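Local atomic coordinates of oxalate biosynthetic component 1 (PDB entry 5IKY), a protein that probably produces oxalate as a bifunctional enzyme, joining lyase and serine hydrolase activities in quorum sensing-dependent oxalogenesis. Residues A[347-352]-A[375-380]. Numbering follows the deposited sequence.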
ATOM      1  N   PRO A 347      18.474 -10.921 -14.115  1.00 42.63           N
ATOM      2  CA  PRO A 347      18.458  -9.970 -15.231  1.00 42.29           C
ATOM      3  C   PRO A 347      17.079  -9.854 -15.872  1.00 38.06           C
ATOM      4  O   PRO A 347      16.324 -10.823 -15.877  1.00 50.57           O
ATOM      5  CB  PRO A 347      19.464 -10.569 -16.219  1.00 46.00           C
ATOM      6  CG  PRO A 347      19.462 -12.024 -15.917  1.00 38.61           C
ATOM      7  CD  PRO A 347      19.244 -12.136 -14.430  1.00 43.64           C
ATOM      8  N   GLU A 348      16.753  -8.673 -16.384  1.00 48.19           N
ATOM      9  CA  GLU A 348      15.608  -8.533 -17.274  1.00 41.51           C
ATOM     10  C   GLU A 348      16.119  -8.167 -18.649  1.00 50.81           C
ATOM     11  O   GLU A 348      16.742  -7.119 -18.833  1.00 50.73           O
ATOM     12  CB  GLU A 348      14.624  -7.474 -16.790  1.00 40.54           C
ATOM     13  CG  GLU A 348      13.340  -7.431 -17.604  1.00 61.29           C
ATOM     14  CD  GLU A 348      12.505  -6.198 -17.320  1.00 84.17           C
ATOM     15  OE1 GLU A 348      13.089  -5.109 -17.134  1.00 86.01           O
ATOM     16  OE2 GLU A 348      11.261  -6.323 -17.274  1.00 85.30           O
ATOM     17  N   ILE A 349      15.861  -9.035 -19.616  1.00 50.11           N
ATOM     18  CA  ILE A 349      16.359  -8.811 -20.959  1.00 48.07           C
ATOM     19  C   ILE A 349      15.565  -7.712 -21.640  1.00 51.69           C
ATOM     20  O   ILE A 349      14.390  -7.887 -21.958  1.00 44.51           O
ATOM     21  CB  ILE A 349      16.291 -10.086 -21.810  1.00 53.60           C
ATOM     22  CG1 ILE A 349      16.665 -11.312 -20.969  1.00 51.57           C
ATOM     23  CG2 ILE A 349      17.182  -9.950 -23.034  1.00 44.76           C
ATOM     24  CD1 ILE A 349      18.053 -11.261 -20.391  1.00 62.20           C
ATOM     25  N   GLU A 350      16.208  -6.570 -21.849  1.00 41.69           N
ATOM     26  CA  GLU A 350      15.586  -5.492 -22.600  1.00 45.32           C
ATOM     27  C   GLU A 350      15.750  -5.786 -24.084  1.00 47.37           C
ATOM     28  O   GLU A 350      16.836  -5.635 -24.641  1.00 52.41           O
ATOM     29  CB  GLU A 350      16.199  -4.143 -22.229  1.00 51.75           C
ATOM     30  CG  GLU A 350      16.238  -3.880 -20.730  1.00 61.80           C
ATOM     31  CD  GLU A 350      15.847  -2.459 -20.371  1.00100.42           C
ATOM     32  OE1 GLU A 350      16.704  -1.556 -20.484  1.00 93.95           O
ATOM     33  OE2 GLU A 350      14.683  -2.246 -19.967  1.00108.48           O
ATOM     34  N   VAL A 351      14.671  -6.237 -24.714  1.00 50.23           N
ATOM     35  CA  VAL A 351      14.714  -6.625 -26.115  1.00 47.11           C
ATOM     36  C   VAL A 351      14.477  -5.420 -27.022  1.00 47.15           C
ATOM     37  O   VAL A 351      13.340  -5.103 -27.373  1.00 57.41           O
ATOM     38  CB  VAL A 351      13.680  -7.722 -26.414  1.00 55.67           C
ATOM     39  CG1 VAL A 351      13.787  -8.172 -27.857  1.00 48.55           C
ATOM     40  CG2 VAL A 351      13.886  -8.901 -25.474  1.00 49.11           C
ATOM     41  N   PHE A 352      15.560  -4.746 -27.391  1.00 63.16           N
ATOM     42  CA  PHE A 352      15.473  -3.553 -28.223  1.00 58.45           C
ATOM     43  C   PHE A 352      15.370  -3.883 -29.708  1.00 59.94           C
ATOM     44  O   PHE A 352      14.647  -3.214 -30.448  1.00 54.13           O
ATOM     45  CB  PHE A 352      16.683  -2.647 -27.984  1.00 51.80           C
ATOM     46  CG  PHE A 352      16.619  -1.874 -26.699  1.00 54.89           C
ATOM     47  CD1 PHE A 352      15.874  -0.708 -26.615  1.00 48.62           C
ATOM     48  CD2 PHE A 352      17.308  -2.305 -25.578  1.00 46.48           C
ATOM     49  CE1 PHE A 352      15.814   0.008 -25.439  1.00 48.77           C
ATOM     50  CE2 PHE A 352      17.253  -1.586 -24.398  1.00 53.80           C
ATOM     51  CZ  PHE A 352      16.504  -0.430 -24.329  1.00 47.58           C
ATOM     52  N   VAL A 375      13.051 -16.761 -16.931  1.00 44.56           N
ATOM     53  CA  VAL A 375      13.809 -15.700 -17.572  1.00 43.12           C
ATOM     54  C   VAL A 375      12.865 -14.560 -17.921  1.00 42.90           C
ATOM     55  O   VAL A 375      11.785 -14.785 -18.463  1.00 49.83           O
ATOM     56  CB  VAL A 375      14.533 -16.214 -18.838  1.00 39.58           C
ATOM     57  CG1 VAL A 375      15.366 -15.115 -19.475  1.00 39.17           C
ATOM     58  CG2 VAL A 375      15.412 -17.394 -18.483  1.00 39.33           C
ATOM     59  N   LEU A 376      13.267 -13.336 -17.599  1.00 41.07           N
ATOM     60  CA  LEU A 376      12.394 -12.180 -17.773  1.00 38.01           C
ATOM     61  C   LEU A 376      12.722 -11.401 -19.039  1.00 43.61           C
ATOM     62  O   LEU A 376      13.878 -11.051 -19.277  1.00 43.69           O
ATOM     63  CB  LEU A 376      12.496 -11.262 -16.557  1.00 37.40           C
ATOM     64  CG  LEU A 376      12.362 -11.955 -15.202  1.00 38.82           C
ATOM     65  CD1 LEU A 376      12.603 -10.967 -14.080  1.00 37.75           C
ATOM     66  CD2 LEU A 376      10.994 -12.604 -15.076  1.00 43.95           C
ATOM     67  N   PHE A 377      11.704 -11.115 -19.844  1.00 48.95           N
ATOM     68  CA  PHE A 377      11.913 -10.387 -21.089  1.00 50.23           C
ATOM     69  C   PHE A 377      11.084  -9.113 -21.169  1.00 51.02           C
ATOM     70  O   PHE A 377       9.924  -9.081 -20.761  1.00 50.26           O
ATOM     71  CB  PHE A 377      11.600 -11.279 -22.292  1.00 45.39           C
ATOM     72  CG  PHE A 377      12.616 -12.356 -22.525  1.00 48.09           C
ATOM     73  CD1 PHE A 377      13.791 -12.078 -23.202  1.00 45.03           C
ATOM     74  CD2 PHE A 377      12.402 -13.642 -22.063  1.00 43.09           C
ATOM     75  CE1 PHE A 377      14.733 -13.068 -23.419  1.00 49.45           C
ATOM     76  CE2 PHE A 377      13.337 -14.634 -22.277  1.00 52.90           C
ATOM     77  CZ  PHE A 377      14.505 -14.347 -22.956  1.00 45.85           C
ATOM     78  N   MET A 378      11.705  -8.070 -21.713  1.00 61.93           N
ATOM     79  CA  MET A 378      11.066  -6.779 -21.921  1.00 47.33           C
ATOM     80  C   MET A 378      11.084  -6.423 -23.405  1.00 50.47           C
ATOM     81  O   MET A 378      12.151  -6.190 -23.976  1.00 53.64           O
ATOM     82  CB  MET A 378      11.782  -5.694 -21.112  1.00 62.43           C
ATOM     83  CG  MET A 378      10.910  -4.514 -20.736  1.00 59.40           C
ATOM     84  SD  MET A 378       9.389  -5.048 -19.950  1.00280.39           S
ATOM     85  CE  MET A 378       8.215  -4.224 -21.003  1.00 39.44           C
ATOM     86  N   LEU A 379       9.913  -6.384 -24.032  1.00 45.61           N
ATOM     87  CA  LEU A 379       9.835  -6.034 -25.448  1.00 52.14           C
ATOM     88  C   LEU A 379       9.719  -4.531 -25.646  1.00 54.71           C
ATOM     89  O   LEU A 379       8.667  -3.940 -25.401  1.00 55.54           O
ATOM     90  CB  LEU A 379       8.653  -6.732 -26.124  1.00 48.14           C
ATOM     91  CG  LEU A 379       8.688  -8.258 -26.214  1.00 55.74           C
ATOM     92  CD1 LEU A 379       7.530  -8.757 -27.066  1.00 43.46           C
ATOM     93  CD2 LEU A 379      10.021  -8.743 -26.765  1.00 51.26           C
ATOM     94  N   VAL A 380      10.809  -3.917 -26.093  1.00 48.64           N
ATOM     95  CA  VAL A 380      10.815  -2.494 -26.402  1.00 52.37           C
ATOM     96  C   VAL A 380      10.287  -2.278 -27.815  1.00 48.59           C
ATOM     97  O   VAL A 380      11.059  -2.121 -28.760  1.00 64.46           O
ATOM     98  CB  VAL A 380      12.225  -1.896 -26.274  1.00 51.88           C
ATOM     99  CG1 VAL A 380      12.158  -0.380 -26.265  1.00 55.22           C
ATOM    100  CG2 VAL A 380      12.895  -2.407 -25.007  1.00 44.51           C
TER
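The side chain of Glu348 crosses that of Leu376 at about a right angle, CG to CB, between two neighbouring parallel strands, 347-351 and 375-380, of the curled parallel sheet in the TIM-barrel-type lyase region. The chain between them is largely helical, as in a beta-alpha-beta crossover. A chi1 of -173° and a straight chain beyond CG carry the Glu348 carboxylate towards Met378. Its OE2 lies 3.5 Å from Met378 SD, a contact without a hydrogen bond, while OE1 is bonded to Asn277. Ile349 bonds to the neighbouring strand through both its backbone N and its backbone O. Its N donates to Leu376 O at 2.8 Å, and its O accepts from Met378 N at 2.7 Å. On the face shared with Phe377, the Ile349 side chain runs alongside the ring, with CB 3.5 Å from Phe377 CD1. Leu439 of helix 418-442 also touches the Phe377 side chain. Glu350 turns its side chain to the face that carries Glu348 and Met378, and it lies about 4 Å from the magnesium ion bound at His227 and Glu477. Val351 returns to the Ile349 face. Its N bonds to Met378 O, its CG2 meets the edge of the Phe377 ring, and its CB rests 3.8 Å from Leu379 CD2. Val351 O accepts from Val380 N at 3.1 Å. Phe352 leaves the strand, yet its ring swings back over Val380: Val380 CG2 makes a CH-pi contact 3.9 Å from the Phe352 ring centroid, 17° off the normal.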